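Side-chain contacts in ankyrin-repeat protein B (Legionella pneumophila, PDB 5K34), which acts as a bacterial F-box effector that hijacks the host ubiquitin-proteasome system, its ankyrin domain, the part in this chain, probably binding other proteins: residues Asn21-Glu24 with Glu25-Lys28; Lys28-Lys31 with Lys32-Pro36; Tyr78-Ser81 with Pro82-Leu86. One frame throughout, in Å; residues are numbered along the deposited sequence.

Interaction 1: residues Asn21-Glu24 with Glu25-Lys28; sequences NNLE and EVKK. With SO4 (sulfate ion), chain C.
Asn22 caps the N-terminus of helix 23-30 in this ankyrin-repeat domain by accepting a hydrogen bond from Glu25. Glu25 N lies 3.1 Å from Asn22 OD1. The donor sits above the plane of the side-chain amide, 54° out of it, so the bond does not follow a lone pair. CG of Asn22 is anti to the backbone N (chi1 -166°), which swings the amide forward over the first turn. There CG also rests against Glu25 CB, at 3.6 Å.

Three backbone bonds carry the helix on. Val26 N binds Asn22 O, Lys27 N binds Leu23 O and Lys28 N binds Glu24 O.

The apolar contacts lie along the helix. The extended Lys27 chain runs back past Leu23, and its CE meets Leu23 CG at 3.8 Å. CD1 of Leu23 touches Val26 CB at 4.2 Å. Val26 is buried against Leu14, Ala17 and Ala18 of helix 5-19, while Leu23 and Lys27 both touch Tyr63 of helix 58-67.

Just before the cap, Asn21 has positive phi and is the C-prime residue of the Schellman motif that ends helix 5-19. Its OD1 is bonded to Thr60 and its ND2 to Gln59, which fixes the amide. Gln59 also binds the sulfate ion, which probably comes from the crystallisation liquor. The second hydrogen of Asn21 ND2 points at sulfate O2, 2.9 Å away and nearly straight at 172°.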
loop_
_atom_site.group_PDB
_atom_site.type_symbol
_atom_site.label_atom_id
_atom_site.label_comp_id
_atom_site.label_asym_id
_atom_site.label_seq_id
_atom_site.Cartn_x
_atom_site.Cartn_y
_atom_site.Cartn_z
ATOM N N ASN A 21 -9.084 -4.327 -1.464
ATOM C CA ASN A 21 -8.827 -4.644 -2.877
ATOM C C ASN A 21 -9.888 -4.055 -3.794
ATOM O O ASN A 21 -10.071 -4.542 -4.916
ATOM C CB ASN A 21 -8.670 -6.155 -3.111
ATOM C CG ASN A 21 -7.650 -6.512 -4.206
ATOM O OD1 ASN A 21 -6.809 -5.719 -4.628
ATOM N ND2 ASN A 21 -7.693 -7.784 -4.617
ATOM N N ASN A 22 -10.565 -3.006 -3.342
ATOM C CA ASN A 22 -11.553 -2.327 -4.162
ATOM C C ASN A 22 -10.880 -1.258 -4.991
ATOM O O ASN A 22 -10.937 -0.032 -4.713
ATOM C CB ASN A 22 -12.680 -1.755 -3.304
ATOM C CG ASN A 22 -13.885 -1.352 -4.160
ATOM O OD1 ASN A 22 -13.752 -1.076 -5.350
ATOM N ND2 ASN A 22 -15.062 -1.292 -3.565
ATOM N N LEU A 23 -10.187 -1.713 -6.035
ATOM C CA LEU A 23 -9.377 -0.829 -6.874
ATOM C C LEU A 23 -10.258 0.194 -7.619
ATOM O O LEU A 23 -9.852 1.340 -7.811
ATOM C CB LEU A 23 -8.522 -1.617 -7.854
ATOM C CG LEU A 23 -7.616 -0.784 -8.737
ATOM C CD1 LEU A 23 -6.661 0.132 -7.970
ATOM C CD2 LEU A 23 -6.814 -1.720 -9.630
ATOM N N GLU A 24 -11.441 -0.246 -8.030
ATOM C CA GLU A 24 -12.352 0.729 -8.695
ATOM C C GLU A 24 -12.648 1.946 -7.784
ATOM O O GLU A 24 -12.587 3.089 -8.239
ATOM C CB GLU A 24 -13.662 0.019 -9.087
ATOM C CG GLU A 24 -13.517 -1.035 -10.166
ATOM C CD GLU A 24 -14.770 -1.949 -10.266
ATOM O OE1 GLU A 24 -15.766 -1.775 -9.498
ATOM O OE2 GLU A 24 -14.753 -2.870 -11.131
ATOM N N GLU A 25 -12.921 1.700 -6.498
ATOM C CA GLU A 25 -13.186 2.788 -5.567
ATOM C C GLU A 25 -11.933 3.565 -5.241
ATOM O O GLU A 25 -11.987 4.798 -5.186
ATOM C CB GLU A 25 -13.834 2.229 -4.300
ATOM C CG GLU A 25 -14.226 3.282 -3.287
ATOM C CD GLU A 25 -15.348 4.210 -3.758
ATOM O OE1 GLU A 25 -15.982 3.939 -4.803
ATOM O OE2 GLU A 25 -15.619 5.203 -3.042
ATOM N N VAL A 26 -10.780 2.882 -5.054
ATOM C CA VAL A 26 -9.439 3.608 -5.003
ATOM C C VAL A 26 -9.284 4.596 -6.178
ATOM O O VAL A 26 -8.962 5.757 -5.971
ATOM C CB VAL A 26 -8.264 2.601 -5.012
ATOM C CG1 VAL A 26 -6.913 3.323 -5.217
ATOM C CG2 VAL A 26 -8.231 1.783 -3.719
ATOM N N LYS A 27 -9.509 4.120 -7.405
ATOM C CA LYS A 27 -9.322 4.987 -8.587
ATOM C C LYS A 27 -10.277 6.182 -8.550
ATOM O O LYS A 27 -9.885 7.306 -8.879
ATOM C CB LYS A 27 -9.523 4.165 -9.860
ATOM C CG LYS A 27 -8.371 3.236 -10.163
ATOM C CD LYS A 27 -8.740 2.326 -11.356
ATOM C CE LYS A 27 -7.610 1.423 -11.843
ATOM N NZ LYS A 27 -7.999 0.466 -12.927
ATOM N N LYS A 28 -11.509 5.914 -8.151
ATOM C CA LYS A 28 -12.496 7.030 -8.047
ATOM C C LYS A 28 -12.088 8.081 -7.056
ATOM O O LYS A 28 -12.241 9.321 -7.307
ATOM C CB LYS A 28 -13.859 6.490 -7.635
ATOM C CG LYS A 28 -14.610 5.798 -8.733
ATOM C CD LYS A 28 -15.996 5.429 -8.228
ATOM C CE LYS A 28 -16.467 6.486 -7.246
ATOM N NZ LYS A 28 -17.320 7.592 -7.827
HETATM S S SO4 C . -9.475 -10.996 -4.648
HETATM O O1 SO4 C . -10.773 -11.620 -5.082
HETATM O O2 SO4 C . -9.737 -9.742 -3.788
HETATM O O3 SO4 C . -8.623 -11.987 -3.926
HETATM O O4 SO4 C . -8.595 -10.690 -5.809
#

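Interaction 2: residues Lys28-Lys31 with Lys32-Pro36; sequences KILK and KGIDP
Leu30 reaches from helix 23-30 to Ile34 and Pro36, and its two methyl groups carry the apolar contact. CD2 lies 4.0 Å from Ile34 CB and also 4.0 Å from Pro36 CB. CD1 meets Pro36 CG at 4.0 Å, and the leucine side chain crosses the proline ring at about a right angle. CG of Leu30 is anti to the carbonyl carbon (chi1 -62°), and this carries the methyl groups to the loop although CB points away from it. Ile34 also turns CG1 to Ile29 CG2, 4.2 Å away.

Two backbone bonds hold the chain in this bend. Lys32 N binds Ile29 O at 3.0 Å, and Gly33 N binds Leu30 O at 3.1 Å. The positive phi of Gly33 (104°) takes the chain out of the helix, at backbone angles that suit glycine.

Further out, Ile34 packs on Lys7 and Trp11 of helix 5-19. Tyr68 touches both Leu30 and Pro36. The type I turn from Leu30 to Gly33 leads from helix 23-30 into the loop before helix 48-54, a helix-to-loop exit in the ankyrin-repeat domain.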
loop_
_atom_site.group_PDB
_atom_site.type_symbol
_atom_site.label_atom_id
_atom_site.label_comp_id
_atom_site.label_asym_id
_atom_site.label_seq_id
_atom_site.Cartn_x
_atom_site.Cartn_y
_atom_site.Cartn_z
ATOM N N LYS A 28 -11.509 5.914 -8.151
ATOM C CA LYS A 28 -12.496 7.030 -8.047
ATOM C C LYS A 28 -12.088 8.081 -7.056
ATOM O O LYS A 28 -12.241 9.321 -7.307
ATOM C CB LYS A 28 -13.859 6.490 -7.635
ATOM C CG LYS A 28 -14.610 5.798 -8.733
ATOM C CD LYS A 28 -15.996 5.429 -8.228
ATOM C CE LYS A 28 -16.467 6.486 -7.246
ATOM N NZ LYS A 28 -17.320 7.592 -7.827
ATOM N N ILE A 29 -11.546 7.674 -5.911
ATOM C CA ILE A 29 -11.097 8.633 -4.909
ATOM C C ILE A 29 -9.864 9.384 -5.393
ATOM O O ILE A 29 -9.756 10.620 -5.208
ATOM C CB ILE A 29 -10.839 7.930 -3.558
ATOM C CG1 ILE A 29 -12.144 7.400 -2.984
ATOM C CG2 ILE A 29 -10.109 8.885 -2.596
ATOM C CD1 ILE A 29 -11.948 6.412 -1.841
ATOM N N LEU A 30 -8.910 8.697 -6.021
ATOM C CA LEU A 30 -7.679 9.393 -6.471
ATOM C C LEU A 30 -7.993 10.401 -7.593
ATOM O O LEU A 30 -7.251 11.391 -7.703
ATOM C CB LEU A 30 -6.605 8.386 -6.878
ATOM C CG LEU A 30 -6.149 7.466 -5.722
ATOM C CD1 LEU A 30 -5.048 6.590 -6.196
ATOM C CD2 LEU A 30 -5.728 8.250 -4.481
ATOM N N LYS A 31 -9.074 10.194 -8.339
ATOM C CA LYS A 31 -9.463 11.184 -9.367
ATOM C C LYS A 31 -9.855 12.499 -8.722
ATOM O O LYS A 31 -9.874 13.523 -9.433
ATOM C CB LYS A 31 -10.659 10.668 -10.115
ATOM C CG LYS A 31 -10.353 9.848 -11.331
ATOM C CD LYS A 31 -11.483 10.245 -12.278
ATOM C CE LYS A 31 -11.832 9.200 -13.325
ATOM N NZ LYS A 31 -13.079 9.683 -14.025
ATOM N N LYS A 32 -10.223 12.515 -7.441
ATOM C CA LYS A 32 -10.629 13.756 -6.730
ATOM C C LYS A 32 -9.409 14.545 -6.278
ATOM O O LYS A 32 -9.551 15.573 -5.607
ATOM C CB LYS A 32 -11.549 13.430 -5.551
ATOM C CG LYS A 32 -12.832 12.727 -5.947
ATOM C CD LYS A 32 -13.787 12.499 -4.790
ATOM C CE LYS A 32 -15.026 11.765 -5.265
ATOM N NZ LYS A 32 -15.541 12.385 -6.531
ATOM N N GLY A 33 -8.211 14.101 -6.633
ATOM C CA GLY A 33 -7.009 14.907 -6.412
ATOM C C GLY A 33 -6.115 14.487 -5.259
ATOM O O GLY A 33 -5.232 15.235 -4.853
ATOM N N ILE A 34 -6.349 13.325 -4.674
ATOM C CA ILE A 34 -5.536 12.839 -3.563
ATOM C C ILE A 34 -4.247 12.205 -4.122
ATOM O O ILE A 34 -4.284 11.340 -4.998
ATOM C CB ILE A 34 -6.342 11.788 -2.751
ATOM C CG1 ILE A 34 -7.725 12.339 -2.261
ATOM C CG2 ILE A 34 -5.425 11.140 -1.702
ATOM C CD1 ILE A 34 -7.616 13.478 -1.255
ATOM N N ASP A 35 -3.113 12.611 -3.580
ATOM C CA ASP A 35 -1.831 12.002 -3.873
ATOM C C ASP A 35 -1.620 10.847 -2.875
ATOM O O ASP A 35 -1.406 11.085 -1.662
ATOM C CB ASP A 35 -0.703 13.037 -3.759
ATOM C CG ASP A 35 0.653 12.457 -4.040
ATOM O OD1 ASP A 35 0.849 11.214 -4.102
ATOM O OD2 ASP A 35 1.638 13.248 -4.211
ATOM N N PRO A 36 -1.676 9.591 -3.359
ATOM C CA PRO A 36 -1.669 8.473 -2.391
ATOM C C PRO A 36 -0.295 8.251 -1.776
ATOM O O PRO A 36 -0.160 7.412 -0.860
ATOM C CB PRO A 36 -2.072 7.274 -3.278
ATOM C CG PRO A 36 -1.518 7.645 -4.631
ATOM C CD PRO A 36 -1.746 9.137 -4.760
#

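Interaction 3: residues Tyr78-Ser81 with Pro82-Leu86; sequences YGDS and PISLL
Ser81 and Ser84 both place OG between their backbone N and carbonyl carbon (chi1 63° and 77°), and each hydroxyl meets the backbone N-H of the other residue. Ser84 N donates to Ser81 OG at 3.0 Å. In return, Ser81 N donates to Ser84 OG at 2.9 Å, with an angle of 163°.

This reciprocal pair is a capping box, with Ser81 as N-cap of helix 82-91. It starts the helix where the loop before it, in the ankyrin-repeat region, ends. Leu85 N adds the first regular helical bond, to Ser81 O at 2.8 Å.

Ser84 OG also binds two waters. One takes it to Gly79 O, the other to Asp80 OD1 at 2.7 Å from the water. Each water donates to its oxygen in the loop, so Ser84 ties the loop to the helix beyond the box itself. Asp80 OD2 lies 4.0 Å from Leu85 CD1, the two side chains crossing obliquely.

The loop is also fixed by Asp76, whose OD1 accepts from Asp80 N. Pro82 packs on Leu49 of helix 48-54. On the same helix, Leu50 and Ile53 receive Leu85.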
loop_
_atom_site.group_PDB
_atom_site.type_symbol
_atom_site.label_atom_id
_atom_site.label_comp_id
_atom_site.label_asym_id
_atom_site.label_seq_id
_atom_site.Cartn_x
_atom_site.Cartn_y
_atom_site.Cartn_z
ATOM N N TYR A 78 3.981 2.879 13.172
ATOM C CA TYR A 78 4.190 1.585 13.804
ATOM C C TYR A 78 5.614 1.099 13.512
ATOM O O TYR A 78 6.040 0.084 14.109
ATOM C CB TYR A 78 3.211 0.534 13.288
ATOM C CG TYR A 78 1.765 0.889 13.560
ATOM C CD1 TYR A 78 1.168 0.501 14.765
ATOM C CD2 TYR A 78 1.031 1.601 12.645
ATOM C CE1 TYR A 78 -0.185 0.778 15.009
ATOM C CE2 TYR A 78 -0.319 1.900 12.870
ATOM C CZ TYR A 78 -0.926 1.474 14.033
ATOM O OH TYR A 78 -2.261 1.726 14.236
ATOM N N GLY A 79 6.291 1.743 12.575
ATOM C CA GLY A 79 7.649 1.336 12.179
ATOM C C GLY A 79 7.657 0.476 10.892
ATOM O O GLY A 79 8.740 0.023 10.505
ATOM N N ASP A 80 6.511 0.224 10.268
ATOM C CA ASP A 80 6.441 -0.650 9.098
ATOM C C ASP A 80 6.567 0.118 7.798
ATOM O O ASP A 80 5.912 1.146 7.611
ATOM C CB ASP A 80 5.107 -1.374 9.072
ATOM C CG ASP A 80 4.874 -2.241 10.307
ATOM O OD1 ASP A 80 5.826 -2.882 10.816
ATOM O OD2 ASP A 80 3.705 -2.312 10.760
ATOM N N SER A 81 7.405 -0.371 6.891
ATOM C CA SER A 81 7.437 0.143 5.513
ATOM C C SER A 81 6.716 -0.881 4.615
ATOM O O SER A 81 6.479 -2.018 5.010
ATOM C CB SER A 81 8.884 0.324 5.047
ATOM O OG SER A 81 9.504 -0.950 5.041
ATOM N N PRO A 82 6.432 -0.497 3.357
ATOM C CA PRO A 82 5.876 -1.499 2.449
ATOM C C PRO A 82 6.728 -2.760 2.371
ATOM O O PRO A 82 6.201 -3.861 2.485
ATOM C CB PRO A 82 5.801 -0.715 1.108
ATOM C CG PRO A 82 5.506 0.693 1.561
ATOM C CD PRO A 82 6.355 0.881 2.791
ATOM N N ILE A 83 8.041 -2.588 2.200
ATOM C CA ILE A 83 8.913 -3.768 2.148
ATOM C C ILE A 83 8.923 -4.541 3.451
ATOM O O ILE A 83 8.841 -5.771 3.430
ATOM C CB ILE A 83 10.355 -3.397 1.723
ATOM C CG1 ILE A 83 10.365 -3.030 0.242
ATOM C CG2 ILE A 83 11.295 -4.591 1.952
ATOM C CD1 ILE A 83 11.614 -2.247 -0.134
ATOM N N SER A 84 9.091 -3.852 4.596
ATOM C CA SER A 84 9.218 -4.625 5.835
ATOM C C SER A 84 7.916 -5.311 6.204
ATOM O O SER A 84 7.921 -6.413 6.742
ATOM C CB SER A 84 9.772 -3.757 6.980
ATOM O OG SER A 84 8.779 -2.883 7.520
ATOM N N LEU A 85 6.769 -4.709 5.869
ATOM C CA LEU A 85 5.480 -5.338 6.146
ATOM C C LEU A 85 5.309 -6.590 5.273
ATOM O O LEU A 85 4.852 -7.632 5.759
ATOM C CB LEU A 85 4.354 -4.327 5.907
ATOM C CG LEU A 85 2.966 -4.789 6.349
ATOM C CD1 LEU A 85 2.944 -5.035 7.875
ATOM C CD2 LEU A 85 1.930 -3.766 5.935
ATOM N N LEU A 86 5.682 -6.492 4.001
ATOM C CA LEU A 86 5.680 -7.672 3.103
ATOM C C LEU A 86 6.583 -8.762 3.663
ATOM O O LEU A 86 6.220 -9.942 3.653
ATOM C CB LEU A 86 6.093 -7.263 1.690
ATOM C CG LEU A 86 5.016 -6.529 0.891
ATOM C CD1 LEU A 86 5.698 -5.793 -0.272
ATOM C CD2 LEU A 86 3.951 -7.499 0.394
HETATM O O HOH W 1 10.515 -1.143 8.889
HETATM O O HOH W 2 7.520 -4.285 9.278
#

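Interactions 1 and 2 follow one another on helix 23-30 and share Lys28. Interaction 1 starts the helix and interaction 2 carries the chain out of it; their centres are 10 Å apart. Interaction 3 starts a later helix, 82-91, and lies on the opposite side of the chain's centre. Its centre is about 22 Å from that of interaction 1 and 23 Å from that of interaction 2, without contact to either. Interactions 1 and 3 solve the same task differently: an asparagine amide caps one helix, a serine capping box starts the other. Helix 5-19 packs against side chains of both 1 and 2. The sulfate is bound at interaction 1, by Asn21 and by Gln59.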